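Local coordinates for D-2-hydroxyacid dehydrogensase protein (Ketogulonicigenium vulgare, PDB 4LSW), which probably catalyses the NAD(P)-dependent interconversion of D-2-hydroxyacids and the corresponding 2-oxoacids, at residues D199-A209 with G227-I238; L68-Y78 with G90-L100. All coordinates share one frame; numbering follows the deposited sequence.

Contact 1 (D199-A209 with G227-I238)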
loop_
_atom_site.group_PDB
_atom_site.type_symbol
_atom_site.label_atom_id
_atom_site.label_comp_id
_atom_site.label_asym_id
_atom_site.label_seq_id
_atom_site.Cartn_x
_atom_site.Cartn_y
_atom_site.Cartn_z
ATOM N N ASP A 199 11.695 -18.112 8.280
ATOM C CA ASP A 199 11.383 -17.662 9.618
ATOM C C ASP A 199 10.544 -16.382 9.607
ATOM O O ASP A 199 9.847 -16.087 10.572
ATOM C CB ASP A 199 12.687 -17.427 10.389
ATOM C CG ASP A 199 13.577 -18.656 10.395
ATOM O OD1 ASP A 199 13.127 -19.674 10.952
ATOM O OD2 ASP A 199 14.699 -18.628 9.833
ATOM N N PHE A 200 10.621 -15.634 8.509
ATOM C CA PHE A 200 9.926 -14.365 8.349
ATOM C C PHE A 200 9.374 -14.355 6.939
ATOM O O PHE A 200 10.111 -14.645 6.001
ATOM C CB PHE A 200 10.905 -13.188 8.487
ATOM C CG PHE A 200 11.682 -13.175 9.771
ATOM C CD1 PHE A 200 11.159 -12.563 10.903
ATOM C CD2 PHE A 200 12.942 -13.757 9.846
ATOM C CE1 PHE A 200 11.883 -12.529 12.097
ATOM C CE2 PHE A 200 13.665 -13.737 11.043
ATOM C CZ PHE A 200 13.141 -13.118 12.159
ATOM N N LEU A 201 8.088 -14.059 6.784
ATOM C CA LEU A 201 7.470 -13.999 5.453
ATOM C C LEU A 201 6.866 -12.623 5.222
ATOM O O LEU A 201 5.990 -12.187 5.984
ATOM C CB LEU A 201 6.363 -15.051 5.317
ATOM C CG LEU A 201 5.610 -15.088 3.986
ATOM C CD1 LEU A 201 6.542 -15.466 2.848
ATOM C CD2 LEU A 201 4.433 -16.059 4.060
ATOM N N PHE A 202 7.342 -11.938 4.195
ATOM C CA PHE A 202 6.825 -10.620 3.849
ATOM C C PHE A 202 5.792 -10.757 2.752
ATOM O O PHE A 202 6.058 -11.387 1.726
ATOM C CB PHE A 202 7.963 -9.719 3.351
ATOM C CG PHE A 202 8.925 -9.310 4.427
ATOM C CD1 PHE A 202 9.962 -10.157 4.816
ATOM C CD2 PHE A 202 8.783 -8.089 5.063
ATOM C CE1 PHE A 202 10.851 -9.787 5.813
ATOM C CE2 PHE A 202 9.675 -7.715 6.061
ATOM C CZ PHE A 202 10.704 -8.563 6.432
ATOM N N VAL A 203 4.626 -10.155 2.950
ATOM C CA VAL A 203 3.593 -10.162 1.924
ATOM C C VAL A 203 3.620 -8.824 1.201
ATOM O O VAL A 203 3.258 -7.780 1.768
ATOM C CB VAL A 203 2.213 -10.419 2.518
ATOM C CG1 VAL A 203 1.176 -10.507 1.406
ATOM C CG2 VAL A 203 2.238 -11.701 3.321
ATOM N N THR A 204 4.103 -8.871 -0.036
ATOM C CA THR A 204 4.331 -7.688 -0.853
ATOM C C THR A 204 3.743 -7.946 -2.234
ATOM O O THR A 204 4.400 -7.773 -3.254
ATOM C CB THR A 204 5.842 -7.355 -0.938
ATOM O OG1 THR A 204 6.585 -8.542 -1.235
ATOM C CG2 THR A 204 6.331 -6.823 0.394
ATOM N N LEU A 205 2.488 -8.384 -2.235
ATOM C CA LEU A 205 1.731 -8.644 -3.456
ATOM C C LEU A 205 0.996 -7.383 -3.882
ATOM O O LEU A 205 0.128 -6.894 -3.159
ATOM C CB LEU A 205 0.705 -9.746 -3.208
ATOM C CG LEU A 205 1.223 -11.161 -2.995
ATOM C CD1 LEU A 205 0.124 -12.051 -2.411
ATOM C CD2 LEU A 205 1.745 -11.737 -4.308
ATOM N N ALA A 206 1.333 -6.873 -5.062
ATOM C CA ALA A 206 0.795 -5.601 -5.534
ATOM C C ALA A 206 -0.643 -5.731 -6.031
ATOM O O ALA A 206 -1.433 -4.789 -5.920
ATOM C CB ALA A 206 1.693 -5.011 -6.615
ATOM N N ALA A 207 -0.983 -6.897 -6.568
ATOM C CA ALA A 207 -2.336 -7.134 -7.067
ATOM C C ALA A 207 -3.013 -8.278 -6.317
ATOM O O ALA A 207 -2.422 -8.872 -5.415
ATOM C CB ALA A 207 -2.305 -7.428 -8.560
ATOM N N SER A 208 -4.255 -8.576 -6.695
ATOM C CA SER A 208 -4.960 -9.725 -6.150
ATOM C C SER A 208 -4.206 -10.992 -6.541
ATOM O O SER A 208 -3.991 -11.255 -7.722
ATOM C CB SER A 208 -6.393 -9.773 -6.679
ATOM O OG SER A 208 -6.975 -8.484 -6.676
ATOM N N ALA A 209 -3.800 -11.766 -5.540
ATOM C CA ALA A 209 -2.930 -12.918 -5.756
ATOM C C ALA A 209 -3.563 -14.010 -6.619
ATOM O O ALA A 209 -4.784 -14.153 -6.658
ATOM C CB ALA A 209 -2.486 -13.497 -4.414
ATOM N N GLY A 227 7.385 -18.764 13.179
ATOM C CA GLY A 227 7.469 -17.897 12.031
ATOM C C GLY A 227 6.721 -16.610 12.273
ATOM O O GLY A 227 5.873 -16.520 13.164
ATOM N N MET A 228 7.038 -15.602 11.464
ATOM C CA MET A 228 6.437 -14.290 11.566
ATOM C C MET A 228 5.930 -13.843 10.200
ATOM O O MET A 228 6.651 -13.928 9.203
ATOM C CB MET A 228 7.469 -13.286 12.087
ATOM C CG MET A 228 6.917 -11.888 12.160
ATOM S SD MET A 228 8.150 -10.635 12.545
ATOM C CE MET A 228 8.828 -11.330 14.035
ATOM N N LEU A 229 4.690 -13.367 10.161
ATOM C CA LEU A 229 4.099 -12.828 8.949
ATOM C C LEU A 229 4.133 -11.304 8.995
ATOM O O LEU A 229 3.683 -10.710 9.977
ATOM C CB LEU A 229 2.645 -13.305 8.830
ATOM C CG LEU A 229 1.924 -12.914 7.536
ATOM C CD1 LEU A 229 2.464 -13.694 6.334
ATOM C CD2 LEU A 229 0.410 -13.106 7.688
ATOM N N ILE A 230 4.687 -10.673 7.959
ATOM C CA ILE A 230 4.702 -9.215 7.891
ATOM C C ILE A 230 3.909 -8.774 6.680
ATOM O O ILE A 230 4.255 -9.125 5.563
ATOM C CB ILE A 230 6.140 -8.640 7.786
ATOM C CG1 ILE A 230 7.001 -9.100 8.969
ATOM C CG2 ILE A 230 6.104 -7.112 7.709
ATOM C CD1 ILE A 230 7.867 -10.324 8.667
ATOM N N ASN A 231 2.831 -8.027 6.895
ATOM C CA ASN A 231 2.034 -7.564 5.779
ATOM C C ASN A 231 2.041 -6.059 5.592
ATOM O O ASN A 231 1.615 -5.315 6.491
ATOM C CB ASN A 231 0.588 -8.048 5.856
ATOM C CG ASN A 231 -0.152 -7.756 4.592
ATOM O OD1 ASN A 231 0.457 -7.557 3.536
ATOM N ND2 ASN A 231 -1.477 -7.692 4.679
ATOM N N ILE A 232 2.524 -5.625 4.425
ATOM C CA ILE A 232 2.522 -4.199 4.050
ATOM C C ILE A 232 1.827 -3.961 2.701
ATOM O O ILE A 232 1.939 -2.879 2.114
ATOM C CB ILE A 232 3.956 -3.614 4.016
ATOM C CG1 ILE A 232 4.869 -4.489 3.147
ATOM C CG2 ILE A 232 4.509 -3.477 5.428
ATOM C CD1 ILE A 232 6.312 -4.006 3.073
ATOM N N SER A 233 1.094 -4.970 2.222
ATOM C CA SER A 233 0.340 -4.889 0.966
ATOM C C SER A 233 -1.127 -5.194 1.248
ATOM O O SER A 233 -1.483 -5.376 2.389
ATOM C CB SER A 233 0.895 -5.884 -0.053
ATOM O OG SER A 233 0.722 -7.217 0.402
ATOM N N ARG A 234 -1.967 -5.287 0.225
ATOM C CA ARG A 234 -3.419 -5.268 0.457
ATOM C C ARG A 234 -3.961 -6.329 1.425
ATOM O O ARG A 234 -3.426 -7.438 1.526
ATOM C CB ARG A 234 -4.172 -5.324 -0.869
ATOM C CG ARG A 234 -3.876 -6.558 -1.689
ATOM C CD ARG A 234 -4.575 -6.494 -3.036
ATOM N NE ARG A 234 -4.117 -5.365 -3.842
ATOM C CZ ARG A 234 -4.472 -5.155 -5.108
ATOM N NH1 ARG A 234 -5.288 -6.003 -5.717
ATOM N NH2 ARG A 234 -4.006 -4.104 -5.771
ATOM N N ALA A 235 -5.031 -5.978 2.130
ATOM C CA ALA A 235 -5.617 -6.865 3.125
ATOM C C ALA A 235 -6.248 -8.103 2.496
ATOM O O ALA A 235 -6.241 -9.173 3.104
ATOM C CB ALA A 235 -6.646 -6.116 3.968
ATOM N N SER A 236 -6.779 -7.957 1.282
ATOM C CA SER A 236 -7.547 -9.027 0.630
ATOM C C SER A 236 -6.743 -10.300 0.357
ATOM O O SER A 236 -7.311 -11.372 0.129
ATOM C CB SER A 236 -8.183 -8.529 -0.673
ATOM O OG SER A 236 -7.205 -8.083 -1.596
ATOM N N ASN A 237 -5.422 -10.188 0.382
ATOM C CA ASN A 237 -4.584 -11.339 0.084
ATOM C C ASN A 237 -4.257 -12.208 1.286
ATOM O O ASN A 237 -3.563 -13.222 1.156
ATOM C CB ASN A 237 -3.314 -10.904 -0.629
ATOM C CG ASN A 237 -3.540 -10.668 -2.103
ATOM O OD1 ASN A 237 -4.403 -11.303 -2.718
ATOM N ND2 ASN A 237 -2.776 -9.757 -2.679
ATOM N N ILE A 238 -4.773 -11.825 2.450
ATOM C CA ILE A 238 -4.657 -12.658 3.645
ATOM C C ILE A 238 -6.035 -13.015 4.206
ATOM O O ILE A 238 -6.913 -12.157 4.334
ATOM C CB ILE A 238 -3.798 -11.982 4.720
ATOM C CG1 ILE A 238 -2.399 -11.706 4.159
ATOM C CG2 ILE A 238 -3.702 -12.850 5.969
ATOM C CD1 ILE A 238 -1.467 -11.047 5.142
HETATM O O HOH W 1 -1.141 -4.868 -2.630
#
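In the beta-alpha-beta unit built from strand 200-203, helix 217-223 and strand 228-231, Leu201 sits beside Leu229 and Phe202 beside Ile230 in parallel register, and the backbone of Leu201 and Val203 bonds to that of Met228 and Ile230. Leu201 N donates to Met228 O at 2.8 Å, Leu201 O takes the N-H of Ile230, and Ile230 O goes on to Val203 N, all three nearly straight. On the face carrying Phe202, Ile230 sets its CD1 over the middle of the Phe202 ring, 4.0 Å from the centroid, as a CH-pi contact. The extended chain of Met228 (chi1 178°) carries SD to the edge of the Phe200 ring, in its plane, a Met-aromatic contact; the bend at chi3 then brings CE to 3.8 Å from Phe200 CE1. Helix 101-116 covers this face through Met112. On the other face, Leu229 CD1 packs 3.6 Å from Val203 CG2 and also touches Leu201 CD2, while Leu223 of helix 217-223 lies against both leucines.

The unit belongs to the Rossmann-type NAD-binding domain. Past Val203 and Asn231 the chains leave the sheet at its C-terminal edge, where such domains bind their dinucleotide, and Thr204 OG1 bonds to the backbone of Leu151 and Gly152, the latter in a probable GxGxxG turn. Asn237 then grips the outgoing loop with both ends of its amide: ND2 gives to Ala207 O at 2.9 Å, and OD1 accepts from Ala209 N, also at 2.9 Å. This pair of bonds fixes the rotation of the amide. A leucine here would probably leave Ala207 O and Ala209 N without these mates and let the 207-209 loop come away from this side chain. Alongside, the Arg234 guanidinium turns one face to the Ala206-Ala207 backbone.

Contact 2 (L68-Y78 with G90-L100); sequences LELISVYGVGY and GIQVTNTPDVL
Strands 70-74 and 92-94 run parallel, their axes 4.7 Å apart at closest and 14° off alignment, with Leu70 beside Gln92, Ile71 beside Val93 and Ser72 beside Thr94. The backbone ladder climbs from Glu69 O, which takes Gln92 N, through both polar atoms of Ile71 to Val73 N on Thr94 O. Just past the strands the pairing resumes as Thr96 N gives to Gly75 O, approaching from above the carbonyl plane.

Ser72 and Thr94 bring their hydroxyls together on one face, OG to OG1 at 2.8 Å. Thr94 OG1 also meets a water that donates to Val73 O, so a polar chain links Ser72, Thr94 and, through the water, Val73 O. Thr96 puts its OG1 between its own N and carbonyl carbon (chi1 66°), and from there it accepts Gly75 N at 2.8 Å; its CG2 rests against Val73 O. The carbonyl oxygen of Thr96 is buried without a polar partner. Asn95 ND2 reaches Val76 O at 2.9 Å, almost straight and on a lone pair of that oxygen, which holds the turn after Gly75 against the chain just beyond strand 92-94.

The face carrying Ile71 and Val93 is apolar. The Ile91 and Leu68 side chains cross at about a right angle, CD1 to CD2 3.7 Å, and Ile91 CG2 meets Ile71 CG1; Cys86 of helix 83-89 backs Ile71, Ile91 and Val93. Farther on, Val76 CG2 packs 3.6 Å from Leu100 CD2.

Strand 70-74, helix 83-89 and strand 92-94 form a beta-alpha-beta crossover in the mostly parallel sheet of the domain that also holds the N-terminal strands, probably the substrate-binding domain of D-2-hydroxyacid dehydrogenases, where the glycine-rich turn after such a strand borders the active-site cleft.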
loop_
_atom_site.group_PDB
_atom_site.type_symbol
_atom_site.label_atom_id
_atom_site.label_comp_id
_atom_site.label_asym_id
_atom_site.label_seq_id
_atom_site.Cartn_x
_atom_site.Cartn_y
_atom_site.Cartn_z
ATOM N N LEU A 68 -14.760 15.624 -20.279
ATOM C CA LEU A 68 -13.626 15.065 -19.532
ATOM C C LEU A 68 -12.512 14.520 -20.436
ATOM O O LEU A 68 -12.776 13.807 -21.410
ATOM C CB LEU A 68 -14.127 13.950 -18.613
ATOM C CG LEU A 68 -13.123 13.365 -17.615
ATOM C CD1 LEU A 68 -12.629 14.420 -16.634
ATOM C CD2 LEU A 68 -13.764 12.201 -16.872
ATOM N N GLU A 69 -11.267 14.842 -20.086
ATOM C CA GLU A 69 -10.104 14.425 -20.870
ATOM C C GLU A 69 -9.200 13.469 -20.098
ATOM O O GLU A 69 -8.557 12.577 -20.678
ATOM C CB GLU A 69 -9.284 15.648 -21.294
ATOM C CG GLU A 69 -10.047 16.621 -22.190
ATOM C CD GLU A 69 -9.336 17.953 -22.383
ATOM O OE1 GLU A 69 -8.181 18.116 -21.930
ATOM O OE2 GLU A 69 -9.950 18.856 -22.992
ATOM N N LEU A 70 -9.159 13.653 -18.785
ATOM C CA LEU A 70 -8.130 13.026 -17.970
ATOM C C LEU A 70 -8.605 12.830 -16.551
ATOM O O LEU A 70 -9.249 13.703 -15.974
ATOM C CB LEU A 70 -6.877 13.913 -17.957
ATOM C CG LEU A 70 -5.793 13.566 -16.928
ATOM C CD1 LEU A 70 -5.157 12.217 -17.212
ATOM C CD2 LEU A 70 -4.730 14.641 -16.890
ATOM N N ILE A 71 -8.294 11.667 -15.990
ATOM C CA ILE A 71 -8.491 11.441 -14.567
ATOM C C ILE A 71 -7.124 11.147 -13.978
ATOM O O ILE A 71 -6.468 10.186 -14.379
ATOM C CB ILE A 71 -9.439 10.257 -14.291
ATOM C CG1 ILE A 71 -10.811 10.524 -14.915
ATOM C CG2 ILE A 71 -9.579 10.038 -12.789
ATOM C CD1 ILE A 71 -11.736 9.308 -14.944
ATOM N N SER A 72 -6.692 11.998 -13.053
ATOM C CA SER A 72 -5.407 11.843 -12.396
ATOM C C SER A 72 -5.626 11.385 -10.962
ATOM O O SER A 72 -6.359 12.020 -10.193
ATOM C CB SER A 72 -4.595 13.142 -12.465
ATOM O OG SER A 72 -4.079 13.326 -13.769
ATOM N N VAL A 73 -5.004 10.256 -10.629
ATOM C CA VAL A 73 -5.178 9.628 -9.328
ATOM C C VAL A 73 -3.977 9.887 -8.421
ATOM O O VAL A 73 -2.822 9.727 -8.837
ATOM C CB VAL A 73 -5.362 8.101 -9.483
ATOM C CG1 VAL A 73 -5.569 7.456 -8.134
ATOM C CG2 VAL A 73 -6.543 7.791 -10.416
ATOM N N TYR A 74 -4.268 10.298 -7.189
ATOM C CA TYR A 74 -3.268 10.403 -6.127
ATOM C C TYR A 74 -3.144 9.020 -5.488
ATOM O O TYR A 74 -4.080 8.547 -4.845
ATOM C CB TYR A 74 -3.743 11.437 -5.104
ATOM C CG TYR A 74 -2.805 11.749 -3.956
ATOM C CD1 TYR A 74 -2.732 10.918 -2.840
ATOM C CD2 TYR A 74 -2.042 12.907 -3.958
ATOM C CE1 TYR A 74 -1.896 11.218 -1.776
ATOM C CE2 TYR A 74 -1.211 13.214 -2.900
ATOM C CZ TYR A 74 -1.139 12.372 -1.818
ATOM O OH TYR A 74 -0.306 12.704 -0.768
ATOM N N GLY A 75 -2.001 8.372 -5.694
ATOM C CA GLY A 75 -1.790 7.019 -5.196
ATOM C C GLY A 75 -1.478 6.026 -6.303
ATOM O O GLY A 75 -1.574 6.354 -7.493
ATOM N N VAL A 76 -1.100 4.805 -5.918
ATOM C CA VAL A 76 -0.751 3.757 -6.881
ATOM C C VAL A 76 -1.972 3.076 -7.502
ATOM O O VAL A 76 -2.075 2.943 -8.727
ATOM C CB VAL A 76 0.115 2.655 -6.234
ATOM C CG1 VAL A 76 0.463 1.593 -7.255
ATOM C CG2 VAL A 76 1.383 3.244 -5.642
ATOM N N GLY A 77 -2.880 2.618 -6.651
ATOM C CA GLY A 77 -4.043 1.885 -7.113
ATOM C C GLY A 77 -5.056 2.817 -7.739
ATOM O O GLY A 77 -5.126 3.996 -7.393
ATOM N N TYR A 78 -5.842 2.280 -8.664
ATOM C CA TYR A 78 -6.880 3.052 -9.331
ATOM C C TYR A 78 -8.070 2.159 -9.668
ATOM O O TYR A 78 -8.800 2.393 -10.630
ATOM C CB TYR A 78 -6.314 3.759 -10.566
ATOM C CG TYR A 78 -5.609 2.867 -11.561
ATOM C CD1 TYR A 78 -4.259 2.550 -11.419
ATOM C CD2 TYR A 78 -6.289 2.369 -12.661
ATOM C CE1 TYR A 78 -3.621 1.750 -12.343
ATOM C CE2 TYR A 78 -5.661 1.574 -13.585
ATOM C CZ TYR A 78 -4.333 1.263 -13.424
ATOM O OH TYR A 78 -3.734 0.464 -14.368
ATOM N N GLY A 90 -12.360 7.735 -24.551
ATOM C CA GLY A 90 -11.071 8.306 -24.875
ATOM C C GLY A 90 -10.471 9.045 -23.695
ATOM O O GLY A 90 -9.568 9.853 -23.859
ATOM N N ILE A 91 -10.969 8.754 -22.499
ATOM C CA ILE A 91 -10.439 9.389 -21.298
ATOM C C ILE A 91 -9.158 8.680 -20.852
ATOM O O ILE A 91 -9.123 7.451 -20.756
ATOM C CB ILE A 91 -11.472 9.391 -20.162
ATOM C CG1 ILE A 91 -12.689 10.223 -20.571
ATOM C CG2 ILE A 91 -10.872 9.926 -18.863
ATOM C CD1 ILE A 91 -13.917 9.919 -19.755
ATOM N N GLN A 92 -8.118 9.466 -20.590
ATOM C CA GLN A 92 -6.842 8.943 -20.125
ATOM C C GLN A 92 -6.769 8.975 -18.598
ATOM O O GLN A 92 -7.471 9.751 -17.958
ATOM C CB GLN A 92 -5.698 9.747 -20.743
ATOM C CG GLN A 92 -5.669 9.663 -22.271
ATOM C CD GLN A 92 -4.682 10.631 -22.892
ATOM O OE1 GLN A 92 -3.475 10.388 -22.896
ATOM N NE2 GLN A 92 -5.191 11.742 -23.417
ATOM N N VAL A 93 -5.932 8.113 -18.020
ATOM C CA VAL A 93 -5.810 8.013 -16.566
ATOM C C VAL A 93 -4.330 7.990 -16.173
ATOM O O VAL A 93 -3.530 7.365 -16.861
ATOM C CB VAL A 93 -6.527 6.753 -16.026
ATOM C CG1 VAL A 93 -6.477 6.704 -14.503
ATOM C CG2 VAL A 93 -7.981 6.694 -16.501
ATOM N N THR A 94 -3.970 8.693 -15.097
ATOM C CA THR A 94 -2.607 8.630 -14.551
ATOM C C THR A 94 -2.659 8.249 -13.073
ATOM O O THR A 94 -3.677 8.453 -12.411
ATOM C CB THR A 94 -1.842 9.980 -14.682
ATOM O OG1 THR A 94 -2.494 10.986 -13.897
ATOM C CG2 THR A 94 -1.752 10.431 -16.134
ATOM N N ASN A 95 -1.563 7.698 -12.557
ATOM C CA ASN A 95 -1.449 7.446 -11.121
ATOM C C ASN A 95 -0.135 8.018 -10.588
ATOM O O ASN A 95 0.515 8.824 -11.270
ATOM C CB ASN A 95 -1.577 5.947 -10.799
ATOM C CG ASN A 95 -0.432 5.121 -11.362
ATOM O OD1 ASN A 95 0.262 5.536 -12.287
ATOM N ND2 ASN A 95 -0.242 3.929 -10.803
ATOM N N THR A 96 0.256 7.622 -9.375
ATOM C CA THR A 96 1.539 8.076 -8.815
ATOM C C THR A 96 2.400 6.914 -8.306
ATOM O O THR A 96 2.484 6.686 -7.096
ATOM C CB THR A 96 1.347 9.111 -7.697
ATOM O OG1 THR A 96 0.694 8.510 -6.575
ATOM C CG2 THR A 96 0.513 10.287 -8.195
ATOM N N PRO A 97 3.043 6.192 -9.231
ATOM C CA PRO A 97 3.846 5.009 -8.902
ATOM C C PRO A 97 5.278 5.350 -8.516
ATOM O O PRO A 97 5.724 6.480 -8.734
ATOM C CB PRO A 97 3.865 4.249 -10.222
ATOM C CG PRO A 97 3.868 5.324 -11.256
ATOM C CD PRO A 97 3.038 6.457 -10.682
ATOM N N ASP A 98 5.966 4.364 -7.939
ATOM C CA ASP A 98 7.418 4.383 -7.705
ATOM C C ASP A 98 7.882 5.252 -6.538
ATOM O O ASP A 98 8.806 4.880 -5.803
ATOM C CB ASP A 98 8.184 4.740 -8.983
ATOM C CG ASP A 98 8.016 3.699 -10.069
ATOM O OD1 ASP A 98 7.974 2.496 -9.731
ATOM O OD2 ASP A 98 7.928 4.078 -11.257
ATOM N N VAL A 99 7.250 6.401 -6.359
ATOM C CA VAL A 99 7.721 7.332 -5.343
ATOM C C VAL A 99 7.546 6.852 -3.900
ATOM O O VAL A 99 8.149 7.426 -2.993
ATOM C CB VAL A 99 7.077 8.718 -5.517
ATOM C CG1 VAL A 99 7.585 9.365 -6.787
ATOM C CG2 VAL A 99 5.579 8.585 -5.551
ATOM N N LEU A 100 6.751 5.801 -3.683
ATOM C CA LEU A 100 6.495 5.297 -2.332
ATOM C C LEU A 100 7.249 4.005 -1.979
ATOM O O LEU A 100 7.177 3.522 -0.844
ATOM C CB LEU A 100 4.988 5.093 -2.089
ATOM C CG LEU A 100 4.108 4.174 -2.949
ATOM C CD1 LEU A 100 4.603 2.747 -3.057
ATOM C CD2 LEU A 100 2.697 4.169 -2.382
HETATM O O HOH W 2 -8.209 12.224 -23.338
HETATM O O HOH W 3 -1.643 10.994 -11.205
#

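Contacts 1 and 2 are the same kind of joint, parallel neighbours linked by a beta-alpha-beta crossover, built into two different sheets. Along the chain the two follow one another, contact 2 first. Their centres lie about 24 Å apart, yet the nearest atoms of the two are about 6 Å from each other, without touching. That approach fits the family's layout, in which the loops leaving the two sheets look into a cleft between domains where cofactor and substrate probably meet. Asp98, beyond strand 92-94, makes a salt bridge to Arg155 of the NAD-binding domain, which lies within the probable GxGxxG pattern that Thr204 of contact 1 touches, at the start of helix 155-165.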